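Local structure of GCN5-related N-acetyltransferase (Brucella melitensis biovar Abortus 2308, 3TCV) at residues L49-H54 and W88-S93; R162-E167 and F182-E187; G188-H193 and T203-V208. The protein probably transfers an acetyl group from acetyl-CoA to an amine, perhaps the N-terminal serine or alanine of a protein, as a member of the GNAT family. One frame throughout, in Å; residues are numbered along the deposited sequence. Where two conformers were deposited one is given.

Contact 1 lies far from the other two, with its centre about 27 Å from that of contact 2 and about 29 Å from that of contact 3. It is partly buried and joins the start of helix 51-61 and the residue before its cap to helix 82-94, through leucine and alanine side chains, with one bridging water. Contacts 2 and 3 are buried, touch each other and share strand 185-196. In contact 2 an aromatic cluster lies beside a salt-bridge network, whereas contact 3 is a backbone-bonded hairpin with its own aromatic cluster. Glu187 of contact 2 bonds to Ser207 and through its N to Trp205 O of contact 3. Both reach the second subunit; contact 1 touches no other chain.

Contact 1: residues L49-H54 and W88-S93; sequences LNAQKH and WLDKAS
In the N-terminal part of the GNAT fold, Leu49 and Ala51, at the passage from strand 44-48 into helix 51-61, rest against one side of helix 82-94. Leu49 turns its CG opposite its own backbone N (chi1 -176°), which lays CD2 against the methyl of Ala92, CD2 to CB 3.6 Å, while CD1 makes a looser approach to Leu89. Ala92 CB in turn lies over one face of the Trp88 indole. The methyl of Ala51 fits between two neighbours on the helix, with its CB 3.7 Å from Leu89 CD2 and 3.4 Å from Asp90 OD1. Ser93 packs on the backbone of Leu49 to Ala51, its CB 3.5 Å from Leu49 O, but its hydroxyl is engaged in its own helix: OG donates to Leu89 O at 2.8 Å, from the face of that carbonyl opposite the one used by Ser93 N. Ala51 N, although 3.3 Å from Ser93 OG, is poorly angled for a bond. The polar link is therefore a water, which donates to Leu49 O at 2.7 Å and only weakly to Ser93 O; the latter also accepts from Arg36. The start of helix 51-61 is fixed by the N-cap Asn50, whose OD1 accepts from Lys53 N at 2.8 Å in the carbonyl plane. Asn50 N donates to His54 ND1, and His54 NE2 bonds to Glu47, tying the first helical turn back to the preceding strand. Helices between strands 44-48 and 99-105, the first packed on helix 82-94 through Leu49 and Ala51, match the beta1-alpha1-alpha2-beta2 start of the GNAT fold.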
# COMPACT_ATOMS: atom_id res chain seq x y z
N LEU B 49 12.90 20.98 -1.38
CA LEU B 49 12.45 21.69 -2.58
C LEU B 49 11.90 23.07 -2.17
O LEU B 49 11.09 23.15 -1.26
CB LEU B 49 11.40 20.89 -3.35
CG LEU B 49 10.90 21.45 -4.68
CD1 LEU B 49 12.05 21.59 -5.63
CD2 LEU B 49 9.80 20.56 -5.26
N ASN B 50 12.36 24.10 -2.87
CA ASN B 50 11.95 25.50 -2.63
C ASN B 50 11.69 26.19 -3.97
O ASN B 50 12.57 26.23 -4.84
CB ASN B 50 13.02 26.23 -1.81
CG ASN B 50 12.72 27.71 -1.61
OD1 ASN B 50 13.03 28.52 -2.47
ND2 ASN B 50 12.13 28.07 -0.47
N ALA B 51 10.49 26.74 -4.12
CA ALA B 51 10.05 27.28 -5.38
C ALA B 51 10.95 28.40 -5.89
O ALA B 51 11.34 28.38 -7.06
CB ALA B 51 8.61 27.77 -5.27
N GLN B 52 11.29 29.35 -5.02
CA GLN B 52 12.11 30.50 -5.40
C GLN B 52 13.55 30.08 -5.72
O GLN B 52 14.12 30.53 -6.70
CB GLN B 52 12.08 31.58 -4.30
N LYS B 53 14.11 29.19 -4.91
CA LYS B 53 15.48 28.75 -5.13
C LYS B 53 15.64 27.81 -6.34
O LYS B 53 16.59 27.94 -7.11
CB LYS B 53 16.04 28.09 -3.88
CG LYS B 53 17.55 27.88 -3.96
CD LYS B 53 18.14 27.49 -2.61
CE LYS B 53 19.64 27.24 -2.72
NZ LYS B 53 20.22 27.02 -1.37
N HIS B 54 14.72 26.86 -6.48
CA HIS B 54 14.89 25.77 -7.45
C HIS B 54 14.02 25.85 -8.67
O HIS B 54 14.25 25.11 -9.63
CB HIS B 54 14.65 24.42 -6.76
CG HIS B 54 15.49 24.21 -5.54
ND1 HIS B 54 14.96 23.92 -4.33
CD2 HIS B 54 16.87 24.24 -5.37
CE1 HIS B 54 15.95 23.77 -3.44
NE2 HIS B 54 17.11 23.96 -4.06
N TRP B 88 2.33 23.27 -9.63
CA TRP B 88 2.94 22.01 -9.17
C TRP B 88 4.12 22.25 -8.29
O TRP B 88 4.30 21.57 -7.28
CB TRP B 88 3.34 21.09 -10.33
CG TRP B 88 3.93 19.78 -9.83
CD1 TRP B 88 3.26 18.59 -9.55
CD2 TRP B 88 5.32 19.52 -9.50
NE1 TRP B 88 4.14 17.64 -9.09
CE2 TRP B 88 5.39 18.13 -9.03
CE3 TRP B 88 6.49 20.28 -9.51
CZ2 TRP B 88 6.58 17.56 -8.61
CZ3 TRP B 88 7.68 19.68 -9.10
CH2 TRP B 88 7.71 18.35 -8.65
N LEU B 89 4.96 23.21 -8.66
CA LEU B 89 6.16 23.52 -7.91
C LEU B 89 5.82 23.99 -6.49
O LEU B 89 6.43 23.55 -5.52
CB LEU B 89 6.95 24.61 -8.63
CG LEU B 89 8.22 25.07 -7.96
CD1 LEU B 89 9.27 23.95 -7.93
CD2 LEU B 89 8.74 26.30 -8.69
N ASP B 90 4.87 24.91 -6.39
CA ASP B 90 4.46 25.41 -5.07
C ASP B 90 3.87 24.31 -4.18
O ASP B 90 4.20 24.21 -3.00
CB ASP B 90 3.46 26.55 -5.24
CG ASP B 90 4.06 27.74 -5.95
OD1 ASP B 90 5.30 27.75 -6.15
OD2 ASP B 90 3.31 28.66 -6.34
N LYS B 91 3.00 23.49 -4.74
CA LYS B 91 2.39 22.40 -3.96
C LYS B 91 3.48 21.43 -3.49
O LYS B 91 3.52 21.04 -2.31
CB LYS B 91 1.36 21.67 -4.79
CG LYS B 91 0.61 20.61 -4.02
CD LYS B 91 -0.35 19.89 -4.95
CE LYS B 91 -1.24 18.93 -4.17
NZ LYS B 91 -1.77 17.90 -5.10
N ALA B 92 4.37 21.06 -4.41
CA ALA B 92 5.47 20.13 -4.09
C ALA B 92 6.42 20.69 -3.02
O ALA B 92 6.85 19.95 -2.14
CB ALA B 92 6.26 19.75 -5.35
N SER B 93 6.74 21.98 -3.11
CA SER B 93 7.64 22.63 -2.14
C SER B 93 7.05 22.66 -0.71
O SER B 93 7.78 22.49 0.28
CB SER B 93 7.99 24.04 -2.61
OG SER B 93 8.65 24.02 -3.87
O HOH W 1 10.97 22.20 1.26

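Contact 2: residues R162-E167 and F182-E187; sequences RRYEWE and FGFRFE
Arg163 meets Glu187 end-on, guanidinium and carboxylate nearly coplanar (8° apart). NH2 donates to Glu187 OE1 at 2.8 Å and NH1 to Glu187 OE2 at 2.9 Å, each carboxylate oxygen accepting on its syn lone pair. The other edge of the same guanidinium grips Glu165 side-on: NE, at 2.9 Å, and NH2 both donate to Glu165 OE1, on its anti side. Further partners complete the network: Glu165 OE2 pairs with Arg119, Glu187 OE2 with Ser207 OG and with Arg191 of the second subunit, and Arg163 NH1 also donates to Arg191 O of that subunit. Beside these charges lies an aromatic cluster. Trp166 CB sits over one face of the Phe184 ring, 3.8 Å from its centroid, with the indole oblique to that ring and to Phe182. Tyr164 lies near-parallel to Phe184 but slid aside, CE2 to CZ 3.5 Å. The polar ends of the cluster are also met, Tyr164 OH by Gln148 and Trp166 NE1 by Ser175. Such a chain of arginines and glutamates would be expected to keep both carboxylates ionised, and the Arg191 bonds extend the network to the second subunit.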
# COMPACT_ATOMS: atom_id res chain seq x y z
N ARG B 162 12.69 0.39 9.22
CA ARG B 162 12.77 -1.07 9.08
C ARG B 162 12.64 -1.52 7.63
O ARG B 162 13.00 -2.62 7.29
CB ARG B 162 11.59 -1.75 9.81
CG ARG B 162 11.42 -1.47 11.27
CD ARG B 162 10.38 -2.40 11.86
NE ARG B 162 10.86 -3.78 11.88
CZ ARG B 162 10.14 -4.87 11.56
NH1 ARG B 162 8.87 -4.77 11.15
NH2 ARG B 162 10.71 -6.05 11.61
N ARG B 163 11.99 -0.69 6.81
CA ARG B 163 11.56 -1.07 5.46
C ARG B 163 11.55 0.16 4.57
O ARG B 163 10.93 1.21 4.91
CB ARG B 163 10.16 -1.71 5.54
CG ARG B 163 9.44 -1.97 4.22
CD ARG B 163 8.00 -2.46 4.40
NE ARG B 163 7.32 -2.50 3.10
CZ ARG B 163 7.53 -3.40 2.15
NH1 ARG B 163 8.25 -4.47 2.38
NH2 ARG B 163 6.92 -3.29 0.98
N TYR B 164 12.23 0.05 3.42
CA TYR B 164 12.42 1.16 2.47
C TYR B 164 11.93 0.68 1.11
O TYR B 164 12.37 -0.35 0.60
CB TYR B 164 13.91 1.49 2.45
CG TYR B 164 14.36 2.62 1.56
CD1 TYR B 164 13.82 3.89 1.67
CD2 TYR B 164 15.39 2.43 0.65
CE1 TYR B 164 14.30 4.92 0.87
CE2 TYR B 164 15.87 3.45 -0.14
CZ TYR B 164 15.32 4.70 -0.03
OH TYR B 164 15.79 5.73 -0.81
N GLU B 165 10.92 1.38 0.58
CA GLU B 165 10.18 0.86 -0.56
C GLU B 165 10.47 1.58 -1.86
O GLU B 165 10.74 2.80 -1.88
CB GLU B 165 8.67 0.98 -0.31
CG GLU B 165 8.13 0.21 0.88
CD GLU B 165 6.71 0.56 1.25
OE1 GLU B 165 6.02 -0.36 1.68
OE2 GLU B 165 6.29 1.76 1.15
N TRP B 166 10.32 0.83 -2.95
CA TRP B 166 10.30 1.33 -4.33
C TRP B 166 9.08 0.76 -5.01
O TRP B 166 8.80 -0.42 -4.89
CB TRP B 166 11.56 0.86 -5.03
CG TRP B 166 11.76 1.34 -6.45
CD1 TRP B 166 11.10 0.94 -7.60
CD2 TRP B 166 12.81 2.26 -6.91
NE1 TRP B 166 11.62 1.58 -8.72
CE2 TRP B 166 12.63 2.40 -8.35
CE3 TRP B 166 13.80 3.02 -6.28
CZ2 TRP B 166 13.46 3.23 -9.12
CZ3 TRP B 166 14.61 3.85 -7.06
CH2 TRP B 166 14.44 3.94 -8.44
N GLU B 167 8.30 1.59 -5.69
CA GLU B 167 7.18 1.10 -6.50
C GLU B 167 7.20 1.84 -7.83
O GLU B 167 7.57 3.04 -7.90
CB GLU B 167 5.82 1.27 -5.81
CG GLU B 167 5.59 2.62 -5.14
CD GLU B 167 4.15 3.07 -5.03
OE1 GLU B 167 3.87 3.89 -4.11
OE2 GLU B 167 3.29 2.66 -5.85
N PHE B 182 19.77 -1.16 -7.68
CA PHE B 182 19.95 -0.48 -6.41
C PHE B 182 19.93 -1.45 -5.22
O PHE B 182 20.25 -1.06 -4.09
CB PHE B 182 18.88 0.61 -6.22
CG PHE B 182 19.13 1.90 -6.98
CD1 PHE B 182 20.39 2.45 -7.10
CD2 PHE B 182 18.07 2.59 -7.56
CE1 PHE B 182 20.59 3.66 -7.75
CE2 PHE B 182 18.27 3.80 -8.25
CZ PHE B 182 19.53 4.33 -8.36
N GLY B 183 19.50 -2.70 -5.46
CA GLY B 183 19.47 -3.74 -4.44
C GLY B 183 18.12 -3.96 -3.77
O GLY B 183 18.03 -4.74 -2.82
N PHE B 184 17.06 -3.29 -4.25
CA PHE B 184 15.69 -3.54 -3.75
C PHE B 184 15.30 -4.94 -4.19
O PHE B 184 15.65 -5.35 -5.31
CB PHE B 184 14.66 -2.54 -4.28
CG PHE B 184 14.83 -1.12 -3.80
CD1 PHE B 184 14.10 -0.64 -2.72
CD2 PHE B 184 15.70 -0.24 -4.45
CE1 PHE B 184 14.22 0.69 -2.30
CE2 PHE B 184 15.83 1.06 -4.02
CZ PHE B 184 15.10 1.54 -2.94
N ARG B 185 14.56 -5.65 -3.34
CA ARG B 185 14.11 -7.00 -3.65
C ARG B 185 12.65 -6.98 -4.07
O ARG B 185 11.84 -6.40 -3.38
CB ARG B 185 14.27 -7.87 -2.40
CG ARG B 185 13.96 -9.34 -2.58
CD ARG B 185 14.16 -10.09 -1.28
NE ARG B 185 15.54 -10.01 -0.84
CZ ARG B 185 16.51 -10.88 -1.14
NH1 ARG B 185 17.74 -10.68 -0.68
NH2 ARG B 185 16.27 -11.95 -1.88
N PHE B 186 12.31 -7.60 -5.19
CA PHE B 186 10.96 -7.68 -5.63
C PHE B 186 10.11 -8.43 -4.62
O PHE B 186 10.53 -9.47 -4.12
CB PHE B 186 10.92 -8.41 -6.97
CG PHE B 186 9.54 -8.63 -7.50
CD1 PHE B 186 8.88 -7.62 -8.22
CD2 PHE B 186 8.94 -9.85 -7.37
CE1 PHE B 186 7.61 -7.83 -8.72
CE2 PHE B 186 7.67 -10.07 -7.86
CZ PHE B 186 7.02 -9.08 -8.56
N GLU B 187 8.91 -7.90 -4.39
CA GLU B 187 7.89 -8.52 -3.54
C GLU B 187 6.64 -8.95 -4.29
O GLU B 187 6.06 -9.99 -3.95
CB GLU B 187 7.54 -7.55 -2.41
CG GLU B 187 8.68 -7.43 -1.43
CD GLU B 187 8.40 -6.52 -0.26
OE1 GLU B 187 7.57 -5.59 -0.40
OE2 GLU B 187 9.03 -6.72 0.79

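Contact 3: residues G188-H193 and T203-V208; sequences GIFRQH and TAWFSV
Trp205 turns the edge of its five-membered ring toward the face of Phe190, the centroids 4.2 Å apart and the planes at 54°. Its NE1 makes the closest approach, 3.3 Å from Phe190 CD2 and above that ring. The same five-membered ring directs an edge at the face of the His193 imidazole from farther off, centroids 5.8 Å apart, so Phe190, His193 and Trp205 form an aromatic cluster. Thr203 joins it twice. Its CG2 lies over a face of the indole, and its OG1 forms a short hydrogen bond in the plane of the imidazole, 2.6 Å from His193 ND1. Thr203 OG1 also bonds to Arg201 NE, a second grip that fixes the hydroxyl.

Phe190, Thr203 and Trp205 project from one face of the antiparallel hairpin formed by strands 185-196 and 199-209, the last hairpin of the GNAT fold; His193 reaches them from beyond a turn. Trp205 N donates to Gly188 O at 2.8 Å, and Phe190 and Thr203 form a hydrogen-bonded pair with both N-H groups used. Between these pairs, Ile189 and Ala204 are a non-hydrogen-bonded pair on the opposite face, where Ile189 CA comes 3.2 Å from Thr203 O in a CA-H...O contact.

From Phe190 to His193 the chain makes a type II beta turn, with a corner at Arg191 and Gln192, and His193, with CG opposite its backbone N (chi1 -173°), brings the ND1 edge of its ring to Thr203 OG1. Within the turn Gln192 N bonds to Asp202 OD1. Farther out, Glu167 of strand 163-169 packs on His193, Thr203 and Trp205. Across the dimer interface Arg191 forms salt bridges with Glu187 and Glu212 of the second subunit, while Phe190 packs on Arg163 of that subunit.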
# COMPACT_ATOMS: atom_id res chain seq x y z
N GLY B 188 6.19 -8.16 -5.26
CA GLY B 188 4.98 -8.52 -5.98
C GLY B 188 4.38 -7.41 -6.80
O GLY B 188 4.87 -6.26 -6.76
N ILE B 189 3.31 -7.75 -7.52
CA ILE B 189 2.63 -6.83 -8.43
C ILE B 189 1.16 -6.68 -8.00
O ILE B 189 0.42 -7.66 -7.95
CB ILE B 189 2.70 -7.33 -9.89
CG1 ILE B 189 4.14 -7.26 -10.41
CG2 ILE B 189 1.75 -6.51 -10.76
CD1 ILE B 189 4.40 -8.21 -11.59
N PHE B 190 0.76 -5.43 -7.70
CA PHE B 190 -0.61 -5.10 -7.41
C PHE B 190 -1.29 -4.83 -8.75
O PHE B 190 -1.06 -3.78 -9.41
CB PHE B 190 -0.75 -3.86 -6.51
CG PHE B 190 -0.42 -4.09 -5.03
CD1 PHE B 190 0.18 -5.25 -4.58
CD2 PHE B 190 -0.71 -3.09 -4.10
CE1 PHE B 190 0.50 -5.41 -3.23
CE2 PHE B 190 -0.40 -3.24 -2.75
CZ PHE B 190 0.20 -4.42 -2.33
N ARG B 191 -2.16 -5.75 -9.13
CA ARG B 191 -2.89 -5.65 -10.39
C ARG B 191 -3.92 -4.51 -10.32
O ARG B 191 -4.69 -4.42 -9.35
CB ARG B 191 -3.58 -7.00 -10.70
CG ARG B 191 -2.63 -8.20 -10.75
CD ARG B 191 -3.36 -9.52 -10.89
NE ARG B 191 -4.40 -9.69 -9.84
CZ ARG B 191 -5.55 -10.34 -10.00
NH1 ARG B 191 -5.85 -10.93 -11.16
NH2 ARG B 191 -6.44 -10.39 -9.00
N GLN B 192 -3.97 -3.67 -11.36
CA GLN B 192 -4.94 -2.57 -11.46
C GLN B 192 -4.89 -1.66 -10.22
O GLN B 192 -5.90 -1.19 -9.71
CB GLN B 192 -6.36 -3.11 -11.73
CG GLN B 192 -6.45 -3.94 -13.00
CD GLN B 192 -7.85 -4.23 -13.54
OE1 GLN B 192 -7.98 -4.67 -14.70
NE2 GLN B 192 -8.89 -4.01 -12.74
N HIS B 193 -3.68 -1.38 -9.77
CA HIS B 193 -3.43 -0.55 -8.60
C HIS B 193 -3.77 0.90 -8.83
O HIS B 193 -4.17 1.59 -7.91
CB HIS B 193 -1.97 -0.70 -8.21
CG HIS B 193 -1.59 -0.03 -6.94
ND1 HIS B 193 -0.44 0.69 -6.81
CD2 HIS B 193 -2.19 -0.04 -5.68
CE1 HIS B 193 -0.33 1.13 -5.53
NE2 HIS B 193 -1.41 0.70 -4.84
N THR B 203 1.17 -2.14 -10.28
CA THR B 203 2.35 -1.67 -9.55
C THR B 203 3.24 -2.81 -9.09
O THR B 203 2.79 -3.67 -8.36
CB THR B 203 1.93 -0.81 -8.34
OG1 THR B 203 1.26 0.37 -8.80
CG2 THR B 203 3.17 -0.45 -7.50
N ALA B 204 4.51 -2.76 -9.49
CA ALA B 204 5.60 -3.61 -9.01
C ALA B 204 6.18 -2.97 -7.75
O ALA B 204 6.56 -1.79 -7.74
CB ALA B 204 6.69 -3.71 -10.08
N TRP B 205 6.25 -3.77 -6.69
CA TRP B 205 6.78 -3.40 -5.36
C TRP B 205 8.07 -4.10 -5.05
O TRP B 205 8.22 -5.31 -5.28
CB TRP B 205 5.78 -3.80 -4.27
CG TRP B 205 4.55 -2.95 -4.22
CD1 TRP B 205 3.31 -3.23 -4.79
CD2 TRP B 205 4.40 -1.64 -3.58
NE1 TRP B 205 2.44 -2.19 -4.56
CE2 TRP B 205 3.03 -1.22 -3.83
CE3 TRP B 205 5.24 -0.81 -2.84
CZ2 TRP B 205 2.53 -0.02 -3.34
CZ3 TRP B 205 4.73 0.40 -2.37
CH2 TRP B 205 3.40 0.77 -2.61
N PHE B 206 8.99 -3.34 -4.45
CA PHE B 206 10.30 -3.82 -4.06
C PHE B 206 10.64 -3.18 -2.73
O PHE B 206 10.18 -2.08 -2.42
CB PHE B 206 11.39 -3.42 -5.05
CG PHE B 206 11.09 -3.66 -6.52
CD1 PHE B 206 11.73 -4.68 -7.21
CD2 PHE B 206 10.28 -2.78 -7.23
CE1 PHE B 206 11.50 -4.87 -8.57
CE2 PHE B 206 10.03 -2.99 -8.57
CZ PHE B 206 10.64 -4.03 -9.24
N SER B 207 11.53 -3.82 -1.98
CA SER B 207 11.94 -3.29 -0.69
C SER B 207 13.37 -3.62 -0.32
O SER B 207 13.94 -4.64 -0.77
CB SER B 207 11.03 -3.77 0.41
OG SER B 207 11.21 -5.14 0.73
N VAL B 208 13.93 -2.75 0.51
CA VAL B 208 15.17 -3.00 1.22
C VAL B 208 14.80 -3.01 2.72
O VAL B 208 14.17 -2.08 3.21
CB VAL B 208 16.26 -1.95 0.94
CG1 VAL B 208 17.48 -2.16 1.81
CG2 VAL B 208 16.69 -2.02 -0.52